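Local coordinates for transcription regulator (Lactobacillus plantarum WCFS1, PDB 3CLK), which probably regulates transcription by binding DNA, with a core related to the periplasmic binding proteins that in related regulators often senses a small ligand, at residues Met67-Leu72 with Ser87-Cys92; Arg102-Ser107 with Val263-Ile268; Asn118-Glu123 with Lys276-Leu281; Arg126-Ala131 with Gly188-Ser193. One frame throughout, in Å; residues are numbered along the deposited sequence.

Contact 1. Residues Met67-Leu72 with Ser87-Cys92; sequences MGILLL and SDVPYC
Pro90 O is met by two groups of the neighbouring strand: Ile69 N gives it a hydrogen bond of 2.9 Å (157° at the hydrogen), and Gly68 CA makes a CA-H...O contact of 3.3 Å. The ladder continues with Cys92 N to Ile69 O at 3.1 Å and Leu71 N to Cys92 O at 3.0 Å, a parallel register pairing Ile69 with Tyr91 and Leu70 with Cys92. On the Ile69 and Tyr91 face, Val89 and Ile69 cross at about a right angle, Val89 CG1 lying 3.7 Å from Ile69 CG1. Val89 CG1 stands anti to the backbone N (chi1 177°), and it is this branch that touches Ile69. Tyr91 directs its ring away from strand 68-72; its CB stays close, 3.4 Å from Ile69 O and 4.3 Å from Leu71 CD1. The opposite face pairs Leu70 CD2 with Cys92 CB at 4.2 Å. Helix 78-86 packs through Leu84 against Ile69, Leu71 and Tyr91, while Ile30 of helix 22-34 lies on Leu70. A parallel strand pair joined through a helix is a beta-alpha-beta unit, here part of the N-terminal sheet of a periplasmic binding protein-like fold.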
loop_
_atom_site.group_PDB
_atom_site.type_symbol
_atom_site.label_atom_id
_atom_site.label_comp_id
_atom_site.label_asym_id
_atom_site.label_seq_id
_atom_site.Cartn_x
_atom_site.Cartn_y
_atom_site.Cartn_z
HETATM N N MSE B 67 -3.952 -2.493 26.533
HETATM C CA MSE B 67 -3.204 -1.573 27.380
HETATM C C MSE B 67 -3.084 -0.171 26.796
HETATM O O MSE B 67 -2.770 0.784 27.509
HETATM C CB MSE B 67 -1.811 -2.142 27.654
HETATM C CG MSE B 67 -0.901 -2.192 26.440
HETATM SE SE MSE B 67 0.714 -3.182 26.808
HETATM C CE MSE B 67 1.383 -2.093 28.256
ATOM N N GLY B 68 -3.339 -0.046 25.498
ATOM C CA GLY B 68 -3.246 1.254 24.863
ATOM C C GLY B 68 -3.790 1.250 23.452
ATOM O O GLY B 68 -3.832 0.206 22.796
ATOM N N ILE B 69 -4.208 2.420 22.986
ATOM C CA ILE B 69 -4.755 2.555 21.641
ATOM C C ILE B 69 -4.042 3.642 20.848
ATOM O O ILE B 69 -3.877 4.763 21.326
ATOM C CB ILE B 69 -6.261 2.896 21.680
ATOM C CG1 ILE B 69 -7.022 1.799 22.432
ATOM C CG2 ILE B 69 -6.809 3.023 20.259
ATOM C CD1 ILE B 69 -8.506 2.060 22.545
ATOM N N LEU B 70 -3.611 3.294 19.639
ATOM C CA LEU B 70 -2.943 4.240 18.756
ATOM C C LEU B 70 -3.863 4.454 17.554
ATOM O O LEU B 70 -4.295 3.489 16.918
ATOM C CB LEU B 70 -1.599 3.668 18.296
ATOM C CG LEU B 70 -0.592 3.373 19.414
ATOM C CD1 LEU B 70 0.648 2.696 18.831
ATOM C CD2 LEU B 70 -0.216 4.674 20.104
ATOM N N LEU B 71 -4.176 5.709 17.251
ATOM C CA LEU B 71 -5.060 5.992 16.126
ATOM C C LEU B 71 -4.281 6.610 14.973
ATOM O O LEU B 71 -3.840 7.755 15.047
ATOM C CB LEU B 71 -6.212 6.910 16.562
ATOM C CG LEU B 71 -7.090 6.325 17.679
ATOM C CD1 LEU B 71 -6.503 6.704 19.035
ATOM C CD2 LEU B 71 -8.506 6.842 17.555
ATOM N N LEU B 72 -4.117 5.823 13.915
ATOM C CA LEU B 72 -3.383 6.238 12.732
ATOM C C LEU B 72 -4.190 7.136 11.816
ATOM O O LEU B 72 -4.952 6.663 10.969
ATOM C CB LEU B 72 -2.908 5.012 11.947
ATOM C CG LEU B 72 -2.063 3.977 12.697
ATOM C CD1 LEU B 72 -1.308 3.110 11.690
ATOM C CD2 LEU B 72 -1.080 4.677 13.610
ATOM N N SER B 87 -13.330 5.823 28.199
ATOM C CA SER B 87 -12.943 4.442 28.470
ATOM C C SER B 87 -11.726 4.332 29.391
ATOM O O SER B 87 -11.404 3.247 29.870
ATOM C CB SER B 87 -12.652 3.706 27.162
ATOM O OG SER B 87 -11.490 4.224 26.536
ATOM N N ASP B 88 -11.058 5.451 29.644
ATOM C CA ASP B 88 -9.872 5.453 30.496
ATOM C C ASP B 88 -8.751 4.578 29.957
ATOM O O ASP B 88 -7.975 4.010 30.725
ATOM C CB ASP B 88 -10.209 4.997 31.917
ATOM C CG ASP B 88 -10.707 6.131 32.785
ATOM O OD1 ASP B 88 -10.157 7.253 32.677
ATOM O OD2 ASP B 88 -11.634 5.895 33.586
ATOM N N VAL B 89 -8.678 4.458 28.639
ATOM C CA VAL B 89 -7.634 3.670 28.003
ATOM C C VAL B 89 -6.604 4.639 27.427
ATOM O O VAL B 89 -6.957 5.560 26.694
ATOM C CB VAL B 89 -8.191 2.810 26.847
ATOM C CG1 VAL B 89 -7.057 2.058 26.167
ATOM C CG2 VAL B 89 -9.233 1.825 27.374
ATOM N N PRO B 90 -5.319 4.459 27.771
ATOM C CA PRO B 90 -4.277 5.346 27.250
ATOM C C PRO B 90 -4.372 5.378 25.724
ATOM O O PRO B 90 -4.492 4.332 25.087
ATOM C CB PRO B 90 -2.989 4.678 27.729
ATOM C CG PRO B 90 -3.403 4.031 29.012
ATOM C CD PRO B 90 -4.742 3.432 28.654
ATOM N N TYR B 91 -4.328 6.563 25.131
ATOM C CA TYR B 91 -4.414 6.644 23.679
ATOM C C TYR B 91 -3.587 7.799 23.133
ATOM O O TYR B 91 -3.266 8.744 23.855
ATOM C CB TYR B 91 -5.880 6.798 23.246
ATOM C CG TYR B 91 -6.448 8.173 23.509
ATOM C CD1 TYR B 91 -6.332 9.186 22.559
ATOM C CD2 TYR B 91 -7.049 8.481 24.731
ATOM C CE1 TYR B 91 -6.792 10.475 22.815
ATOM C CE2 TYR B 91 -7.514 9.774 25.002
ATOM C CZ TYR B 91 -7.379 10.762 24.035
ATOM O OH TYR B 91 -7.827 12.041 24.283
ATOM N N CYS B 92 -3.248 7.708 21.849
ATOM C CA CYS B 92 -2.466 8.733 21.175
ATOM C C CYS B 92 -2.731 8.638 19.676
ATOM O O CYS B 92 -2.806 7.540 19.121
ATOM C CB CYS B 92 -0.973 8.530 21.449
ATOM S SG CYS B 92 0.106 9.882 20.877
#

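Contact 2. Residues Arg102-Ser107 with Val263-Ile268; sequences RPFISS and VSQQFI
The Phe104 ring carries Gln265 CB over one face, 3.7 Å above its plane, and has Phe267 CE1 at its edge, 3.7 Å from Phe104 CE1. The two phenyl groups meet obliquely, with planes 45° apart. Phe267 in turn presents its own edge to Ser106 O, which lies in the plane of that ring. Phe104 CG sits between the backbone N and the carbonyl carbon (chi1 73°), a setting that brings the ring alongside Gln265 and Phe267.

Beyond CB, the extended Gln265 chain passes the Phe104 rim and ends in an almost straight bond, NE2 to Arg102 O at 2.7 Å; the acceptor lies within 3° of the amide plane. Asp100 O also accepts from NE2, two acceptors that together probably hold the amide's rotation. Replacing Phe104 with an alanine would probably strip the Gln265 methylene of its aromatic support and open a gap beside the Phe267 ring.

On the opposite side of the sheet from Phe104, Ile105 CG2 packs on Ile268 CG1 at 3.8 Å, with Thr246 and Gln250 of helix 240-256 near Ile105. The backbones run parallel: Gln266 N to Phe104 O is 2.9 Å, Ser106 N to Gln266 O 3.1 Å and Ile268 N to Ser106 O 2.7 Å. At the far end a water donates to both Ser107 OG and Ile268 O, and Ser107 OG also bonds Gln238. An edge strand supplied from more than 150 residues further along the chain is characteristic of the periplasmic binding protein-like fold, in which the chain returns to the N-terminal subdomain.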
loop_
_atom_site.group_PDB
_atom_site.type_symbol
_atom_site.label_atom_id
_atom_site.label_comp_id
_atom_site.label_asym_id
_atom_site.label_seq_id
_atom_site.Cartn_x
_atom_site.Cartn_y
_atom_site.Cartn_z
ATOM N N ARG B 102 -5.621 17.329 22.579
ATOM C CA ARG B 102 -5.664 15.890 22.355
ATOM C C ARG B 102 -4.227 15.432 22.098
ATOM O O ARG B 102 -3.480 16.101 21.389
ATOM C CB ARG B 102 -6.522 15.629 21.124
ATOM C CG ARG B 102 -6.795 14.195 20.782
ATOM C CD ARG B 102 -7.649 14.160 19.522
ATOM N NE ARG B 102 -8.429 15.390 19.368
ATOM C CZ ARG B 102 -9.495 15.508 18.584
ATOM N NH1 ARG B 102 -9.917 14.468 17.880
ATOM N NH2 ARG B 102 -10.136 16.664 18.501
ATOM N N PRO B 103 -3.813 14.301 22.687
ATOM C CA PRO B 103 -2.444 13.820 22.473
ATOM C C PRO B 103 -2.224 13.315 21.049
ATOM O O PRO B 103 -3.038 12.568 20.510
ATOM C CB PRO B 103 -2.302 12.706 23.508
ATOM C CG PRO B 103 -3.701 12.165 23.593
ATOM C CD PRO B 103 -4.540 13.419 23.617
ATOM N N PHE B 104 -1.127 13.735 20.434
ATOM C CA PHE B 104 -0.831 13.294 19.081
ATOM C C PHE B 104 0.657 13.338 18.776
ATOM O O PHE B 104 1.420 14.037 19.433
ATOM C CB PHE B 104 -1.602 14.138 18.058
ATOM C CG PHE B 104 -1.075 15.543 17.883
ATOM C CD1 PHE B 104 0.118 15.779 17.201
ATOM C CD2 PHE B 104 -1.792 16.630 18.375
ATOM C CE1 PHE B 104 0.587 17.071 17.009
ATOM C CE2 PHE B 104 -1.334 17.932 18.189
ATOM C CZ PHE B 104 -0.142 18.156 17.505
ATOM N N ILE B 105 1.049 12.555 17.783
ATOM C CA ILE B 105 2.421 12.495 17.316
ATOM C C ILE B 105 2.306 12.519 15.800
ATOM O O ILE B 105 1.675 11.635 15.206
ATOM C CB ILE B 105 3.101 11.191 17.727
ATOM C CG1 ILE B 105 3.200 11.119 19.253
ATOM C CG2 ILE B 105 4.473 11.094 17.066
ATOM C CD1 ILE B 105 3.663 9.764 19.766
ATOM N N SER B 106 2.895 13.533 15.176
ATOM C CA SER B 106 2.838 13.662 13.727
ATOM C C SER B 106 3.863 14.670 13.250
ATOM O O SER B 106 4.695 15.142 14.030
ATOM C CB SER B 106 1.449 14.130 13.294
ATOM O OG SER B 106 1.194 15.438 13.772
ATOM N N SER B 107 3.796 14.991 11.961
ATOM C CA SER B 107 4.697 15.965 11.364
ATOM C C SER B 107 4.082 17.337 11.541
ATOM O O SER B 107 2.890 17.459 11.851
ATOM C CB SER B 107 4.873 15.700 9.862
ATOM O OG SER B 107 5.500 14.453 9.613
ATOM N N VAL B 263 -0.733 12.824 27.422
ATOM C CA VAL B 263 -1.182 14.182 27.140
ATOM C C VAL B 263 -0.241 14.997 26.257
ATOM O O VAL B 263 -0.516 16.160 25.968
ATOM C CB VAL B 263 -1.399 14.983 28.449
ATOM C CG1 VAL B 263 -2.381 14.252 29.354
ATOM C CG2 VAL B 263 -0.068 15.190 29.161
ATOM N N SER B 264 0.860 14.396 25.822
ATOM C CA SER B 264 1.812 15.122 24.991
ATOM C C SER B 264 1.435 15.217 23.513
ATOM O O SER B 264 0.791 14.325 22.957
ATOM C CB SER B 264 3.201 14.490 25.111
ATOM O OG SER B 264 3.192 13.154 24.647
ATOM N N GLN B 265 1.839 16.324 22.897
ATOM C CA GLN B 265 1.619 16.577 21.478
ATOM C C GLN B 265 3.030 16.801 20.942
ATOM O O GLN B 265 3.746 17.690 21.420
ATOM C CB GLN B 265 0.771 17.832 21.273
ATOM C CG GLN B 265 -0.584 17.791 21.975
ATOM C CD GLN B 265 -1.443 18.987 21.633
ATOM O OE1 GLN B 265 -0.987 20.129 21.693
ATOM N NE2 GLN B 265 -2.699 18.735 21.276
ATOM N N GLN B 266 3.429 16.009 19.954
ATOM C CA GLN B 266 4.786 16.102 19.427
ATOM C C GLN B 266 4.884 16.145 17.901
ATOM O O GLN B 266 4.056 15.569 17.196
ATOM C CB GLN B 266 5.578 14.908 19.955
ATOM C CG GLN B 266 7.074 15.067 19.967
ATOM C CD GLN B 266 7.754 13.811 20.467
ATOM O OE1 GLN B 266 7.250 13.147 21.375
ATOM N NE2 GLN B 266 8.908 13.482 19.887
ATOM N N PHE B 267 5.908 16.828 17.400
ATOM C CA PHE B 267 6.139 16.928 15.965
ATOM C C PHE B 267 7.402 16.166 15.603
ATOM O O PHE B 267 8.454 16.382 16.199
ATOM C CB PHE B 267 6.322 18.381 15.522
ATOM C CG PHE B 267 5.046 19.164 15.427
ATOM C CD1 PHE B 267 3.864 18.556 15.009
ATOM C CD2 PHE B 267 5.036 20.530 15.698
ATOM C CE1 PHE B 267 2.694 19.294 14.860
ATOM C CE2 PHE B 267 3.870 21.282 15.550
ATOM C CZ PHE B 267 2.698 20.664 15.130
ATOM N N ILE B 268 7.294 15.271 14.629
ATOM C CA ILE B 268 8.443 14.504 14.176
ATOM C C ILE B 268 8.955 15.237 12.940
ATOM O O ILE B 268 8.199 15.480 11.994
ATOM C CB ILE B 268 8.045 13.067 13.779
ATOM C CG1 ILE B 268 7.362 12.369 14.960
ATOM C CG2 ILE B 268 9.289 12.284 13.348
ATOM C CD1 ILE B 268 8.280 12.105 16.149
HETATM O O HOH W 1 8.076 13.274 10.192
#

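Contact 3. Residues Asn118-Glu123 with Lys276-Leu281; sequences NLLINE and KSTARL
Asn122 and Glu123, around the C-terminal end of helix 109-121, meet Arg280 and Leu281 in a surface contact that ties this helix to the last ordered residues of the chain. The guanidinium of Arg280 lies across the turn of backbone there. Glu123 C is 3.4 Å above its plane, toward the rim, while NH1 reaches Asn122 O at 2.8 Å. That oxygen accepts in its carbonyl plane, on a lone pair, but sits 26° out of the guanidinium plane, and the bond is bent to 140° at the hydrogen. A water held in the guanidinium plane by NH2 at 2.6 Å also donates to Asn122 O, so the carbonyl has two partners. A bend at its third torsion turns the Arg280 chain back over the Glu123 backbone. The backbones also meet directly, Leu281 N giving its hydrogen to Glu123 O at 3.0 Å.

The Glu123 carboxylate is not bridged to the arginine: OE2 stays 4.4 Å from Arg280 NH1 and lies well off the guanidinium plane, with the two planes 75° apart, so at most a weak attraction of charges remains. Glu123 OE1 instead lies 3.5 Å from Ala279 C. Deeper in, Thr278 CG2 touches Leu120 CD2 at 4.2 Å, beside Val218 of strand 216-219. Ala279 is held by Ser216 and His125. A positive guanidinium bonded to Asn122 O, in the turn that follows helix 109-121, probably complements the partial negative charge of that carbonyl, and here it fastens the chain's tail to the C-terminal subdomain of a periplasmic binding protein-like fold.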
loop_
_atom_site.group_PDB
_atom_site.type_symbol
_atom_site.label_atom_id
_atom_site.label_comp_id
_atom_site.label_asym_id
_atom_site.label_seq_id
_atom_site.Cartn_x
_atom_site.Cartn_y
_atom_site.Cartn_z
ATOM N N ASN B 118 9.301 25.791 -0.619
ATOM C CA ASN B 118 10.615 26.425 -0.684
ATOM C C ASN B 118 11.586 25.601 -1.516
ATOM O O ASN B 118 12.490 26.151 -2.147
ATOM C CB ASN B 118 11.184 26.643 0.722
ATOM C CG ASN B 118 10.667 27.918 1.360
ATOM O OD1 ASN B 118 10.754 28.102 2.578
ATOM N ND2 ASN B 118 10.135 28.814 0.535
ATOM N N LEU B 119 11.405 24.283 -1.517
ATOM C CA LEU B 119 12.277 23.412 -2.297
ATOM C C LEU B 119 12.221 23.846 -3.768
ATOM O O LEU B 119 13.254 23.905 -4.448
ATOM C CB LEU B 119 11.840 21.948 -2.143
ATOM C CG LEU B 119 12.790 20.855 -2.659
ATOM C CD1 LEU B 119 12.401 19.507 -2.065
ATOM C CD2 LEU B 119 12.757 20.812 -4.187
ATOM N N LEU B 120 11.022 24.154 -4.256
ATOM C CA LEU B 120 10.860 24.597 -5.641
ATOM C C LEU B 120 11.335 26.046 -5.792
ATOM O O LEU B 120 12.004 26.388 -6.769
ATOM C CB LEU B 120 9.390 24.476 -6.081
ATOM C CG LEU B 120 8.828 23.048 -6.186
ATOM C CD1 LEU B 120 7.320 23.080 -6.438
ATOM C CD2 LEU B 120 9.529 22.316 -7.312
ATOM N N ILE B 121 10.996 26.894 -4.823
ATOM C CA ILE B 121 11.410 28.292 -4.872
ATOM C C ILE B 121 12.932 28.389 -4.944
ATOM O O ILE B 121 13.474 29.186 -5.711
ATOM C CB ILE B 121 10.913 29.079 -3.636
ATOM C CG1 ILE B 121 9.390 29.248 -3.698
ATOM C CG2 ILE B 121 11.583 30.448 -3.590
ATOM C CD1 ILE B 121 8.769 29.759 -2.393
ATOM N N ASN B 122 13.624 27.584 -4.142
ATOM C CA ASN B 122 15.083 27.607 -4.149
ATOM C C ASN B 122 15.670 27.052 -5.449
ATOM O O ASN B 122 16.856 27.259 -5.748
ATOM C CB ASN B 122 15.623 26.846 -2.939
ATOM C CG ASN B 122 15.305 27.554 -1.629
ATOM O OD1 ASN B 122 15.126 28.772 -1.605
ATOM N ND2 ASN B 122 15.252 26.803 -0.539
ATOM N N GLU B 123 14.843 26.346 -6.217
ATOM C CA GLU B 123 15.276 25.804 -7.502
ATOM C C GLU B 123 14.917 26.795 -8.609
ATOM O O GLU B 123 15.059 26.498 -9.793
ATOM C CB GLU B 123 14.618 24.445 -7.776
ATOM C CG GLU B 123 15.130 23.325 -6.868
ATOM C CD GLU B 123 16.105 22.390 -7.560
ATOM O OE1 GLU B 123 15.651 21.521 -8.338
ATOM O OE2 GLU B 123 17.326 22.525 -7.328
ATOM N N LYS B 276 14.237 12.399 -8.846
ATOM C CA LYS B 276 14.412 12.861 -10.220
ATOM C C LYS B 276 13.259 13.648 -10.836
ATOM O O LYS B 276 13.229 13.852 -12.053
ATOM C CB LYS B 276 14.730 11.652 -11.107
ATOM C CG LYS B 276 16.061 10.987 -10.756
ATOM C CD LYS B 276 17.222 11.952 -10.987
ATOM C CE LYS B 276 18.545 11.338 -10.571
ATOM N NZ LYS B 276 18.804 10.063 -11.296
ATOM N N SER B 277 12.331 14.110 -10.008
ATOM C CA SER B 277 11.170 14.835 -10.509
ATOM C C SER B 277 11.237 16.357 -10.412
ATOM O O SER B 277 10.243 17.031 -10.685
ATOM C CB SER B 277 9.913 14.343 -9.787
ATOM O OG SER B 277 9.971 14.690 -8.413
ATOM N N THR B 278 12.389 16.898 -10.018
ATOM C CA THR B 278 12.562 18.348 -9.909
ATOM C C THR B 278 13.835 18.797 -10.615
ATOM O O THR B 278 14.796 18.046 -10.707
ATOM C CB THR B 278 12.657 18.835 -8.427
ATOM O OG1 THR B 278 13.762 18.200 -7.771
ATOM C CG2 THR B 278 11.377 18.516 -7.667
ATOM N N ALA B 279 13.826 20.024 -11.124
ATOM C CA ALA B 279 14.986 20.608 -11.798
ATOM C C ALA B 279 14.865 22.123 -11.711
ATOM O O ALA B 279 13.753 22.653 -11.602
ATOM C CB ALA B 279 15.039 20.168 -13.258
ATOM N N ARG B 280 15.995 22.829 -11.743
ATOM C CA ARG B 280 15.936 24.286 -11.673
ATOM C C ARG B 280 15.117 24.822 -12.844
ATOM O O ARG B 280 15.127 24.245 -13.926
ATOM C CB ARG B 280 17.337 24.904 -11.706
ATOM C CG ARG B 280 18.186 24.611 -10.484
ATOM C CD ARG B 280 19.297 25.635 -10.377
ATOM N NE ARG B 280 18.743 26.965 -10.147
ATOM C CZ ARG B 280 18.431 27.446 -8.948
ATOM N NH1 ARG B 280 18.634 26.708 -7.864
ATOM N NH2 ARG B 280 17.889 28.648 -8.835
ATOM N N LEU B 281 14.416 25.928 -12.619
ATOM C CA LEU B 281 13.584 26.529 -13.651
ATOM C C LEU B 281 14.360 26.840 -14.932
ATOM O O LEU B 281 13.937 26.360 -16.007
ATOM C CB LEU B 281 12.937 27.807 -13.116
ATOM C CG LEU B 281 12.013 28.525 -14.098
ATOM C CD1 LEU B 281 10.804 27.651 -14.393
ATOM C CD2 LEU B 281 11.582 29.860 -13.514
HETATM O O HOH W 2 17.780 30.080 -6.636
#

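Contact 4. Residues Arg126-Ala131 with Gly188-Ser193; sequences RQIGIA and GIIAAS
Ile130 and Ile190 cross obliquely on one face of the sheet, with Ile130 CG1 against Ile190 CB at 4.0 Å. The Ile130 branch that touches is the one anti to the backbone N (chi1 -175°); it runs over Ile190 O and ends with CD1 near Ile190 CG2. Ile128 flanks the pair on the same face, its CG2 4.2 Å from Ile190 CG1. Helix 109-121 packs over this side, Leu120 and Ile121 lying on Ile128, and Ala116 and Thr117 on Ile190. The reverse face is formed by Ile189, Ala131 and Ala191, where helices 170-180 and 194-206 approach. Gly129 has no side chain there, and Ile189 CG2 passes 4.0 Å from Gly129 O. Helices on both faces of parallel strands make this the alpha/beta core of the C-terminal subdomain in a periplasmic binding protein-like fold.

Backbone bonds set the register, with the strand segments at 24°. Gly129 N reaches Gly188 O at 2.8 Å, Ile190 N reaches Gly129 O at 2.8 Å, and Ala131 N reaches Ile190 O at 2.9 Å, this last donor lying almost in line with the C=O (178°). Gly188 N to Gln127 O is weak. Past the strand, Ala192 N still binds Ala131 O at 2.9 Å, and Ala192 CB crowds the same oxygen at 3.3 Å. Next to it, Ser193 is the N-cap of helix 194-206, its OG also bonded to Tyr168 O and to Thr196.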
loop_
_atom_site.group_PDB
_atom_site.type_symbol
_atom_site.label_atom_id
_atom_site.label_comp_id
_atom_site.label_asym_id
_atom_site.label_seq_id
_atom_site.Cartn_x
_atom_site.Cartn_y
_atom_site.Cartn_z
ATOM N N ARG B 126 8.619 30.087 -9.407
ATOM C CA ARG B 126 7.800 31.124 -8.778
ATOM C C ARG B 126 6.319 30.892 -9.068
ATOM O O ARG B 126 5.457 31.362 -8.331
ATOM C CB ARG B 126 8.226 32.518 -9.251
ATOM C CG ARG B 126 9.560 32.979 -8.667
ATOM C CD ARG B 126 9.870 34.420 -9.069
ATOM N NE ARG B 126 8.906 35.378 -8.525
ATOM C CZ ARG B 126 8.841 35.747 -7.250
ATOM N NH1 ARG B 126 9.686 35.242 -6.361
ATOM N NH2 ARG B 126 7.926 36.628 -6.863
ATOM N N GLN B 127 6.031 30.177 -10.153
ATOM C CA GLN B 127 4.660 29.850 -10.522
ATOM C C GLN B 127 4.469 28.414 -10.043
ATOM O O GLN B 127 4.575 27.451 -10.804
ATOM C CB GLN B 127 4.479 29.975 -12.035
ATOM C CG GLN B 127 4.780 31.393 -12.527
ATOM C CD GLN B 127 4.276 31.654 -13.925
ATOM O OE1 GLN B 127 4.856 31.188 -14.910
ATOM N NE2 GLN B 127 3.179 32.396 -14.022
ATOM N N ILE B 128 4.193 28.306 -8.749
ATOM C CA ILE B 128 4.054 27.033 -8.055
ATOM C C ILE B 128 2.623 26.714 -7.635
ATOM O O ILE B 128 1.989 27.499 -6.929
ATOM C CB ILE B 128 4.938 27.066 -6.794
ATOM C CG1 ILE B 128 6.365 27.466 -7.180
ATOM C CG2 ILE B 128 4.901 25.725 -6.079
ATOM C CD1 ILE B 128 7.323 27.580 -5.995
ATOM N N GLY B 129 2.123 25.558 -8.063
ATOM C CA GLY B 129 0.778 25.151 -7.704
ATOM C C GLY B 129 0.806 24.060 -6.649
ATOM O O GLY B 129 1.862 23.485 -6.377
ATOM N N ILE B 130 -0.349 23.784 -6.046
ATOM C CA ILE B 130 -0.471 22.748 -5.023
ATOM C C ILE B 130 -1.790 22.026 -5.268
ATOM O O ILE B 130 -2.847 22.663 -5.424
ATOM C CB ILE B 130 -0.410 23.346 -3.598
ATOM C CG1 ILE B 130 -0.406 22.217 -2.569
ATOM C CG2 ILE B 130 -1.573 24.317 -3.369
ATOM C CD1 ILE B 130 0.133 22.634 -1.222
ATOM N N ALA B 131 -1.736 20.696 -5.311
ATOM C CA ALA B 131 -2.932 19.930 -5.629
ATOM C C ALA B 131 -3.259 18.716 -4.781
ATOM O O ALA B 131 -2.371 18.048 -4.245
ATOM C CB ALA B 131 -2.869 19.504 -7.086
ATOM N N GLY B 188 6.000 24.379 -11.384
ATOM C CA GLY B 188 6.206 23.508 -10.245
ATOM C C GLY B 188 4.880 23.197 -9.580
ATOM O O GLY B 188 4.007 24.062 -9.498
ATOM N N ILE B 189 4.722 21.964 -9.114
ATOM C CA ILE B 189 3.494 21.551 -8.435
ATOM C C ILE B 189 3.812 20.678 -7.226
ATOM O O ILE B 189 4.650 19.773 -7.297
ATOM C CB ILE B 189 2.568 20.764 -9.382
ATOM C CG1 ILE B 189 2.104 21.668 -10.527
ATOM C CG2 ILE B 189 1.359 20.223 -8.616
ATOM C CD1 ILE B 189 1.317 20.922 -11.598
ATOM N N ILE B 190 3.155 20.986 -6.115
ATOM C CA ILE B 190 3.317 20.241 -4.880
ATOM C C ILE B 190 2.127 19.296 -4.796
ATOM O O ILE B 190 0.972 19.720 -4.919
ATOM C CB ILE B 190 3.309 21.184 -3.663
ATOM C CG1 ILE B 190 4.473 22.179 -3.784
ATOM C CG2 ILE B 190 3.408 20.380 -2.371
ATOM C CD1 ILE B 190 4.584 23.124 -2.636
ATOM N N ALA B 191 2.407 18.014 -4.609
ATOM C CA ALA B 191 1.340 17.023 -4.525
ATOM C C ALA B 191 1.007 16.732 -3.073
ATOM O O ALA B 191 1.899 16.606 -2.236
ATOM C CB ALA B 191 1.751 15.739 -5.246
ATOM N N ALA B 192 -0.287 16.621 -2.791
ATOM C CA ALA B 192 -0.775 16.359 -1.441
ATOM C C ALA B 192 -0.308 15.026 -0.878
ATOM O O ALA B 192 -0.278 14.845 0.333
ATOM C CB ALA B 192 -2.319 16.417 -1.426
ATOM N N SER B 193 0.047 14.093 -1.759
ATOM C CA SER B 193 0.491 12.767 -1.345
ATOM C C SER B 193 1.220 12.093 -2.507
ATOM O O SER B 193 1.167 12.572 -3.643
ATOM C CB SER B 193 -0.717 11.902 -0.947
ATOM O OG SER B 193 -1.425 11.450 -2.095
#

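Following the chain from the N terminus, contact 1 closes the first and shortest loop, across helix 78-86, before contact 2 opens. Strand 91-94 then lies beside strand 104-106 in one sheet, and contacts 1 and 2 touch there through Cys92 SG and Ile105 CG1, 3.7 Å apart. Contact 2 waits for 263-268, and contact 3, opened at 118-123, ends only at 276-281, so these two cross. Contact 4 is nested inside both. Contacts 1 and 2 build the N-terminal sheet; contacts 3 and 4 hold the C-terminal subdomain, where Leu120 CD1 also approaches Ile189 N, 3.9 Å away. The centres of contacts 1 and 3 are about 41 Å apart.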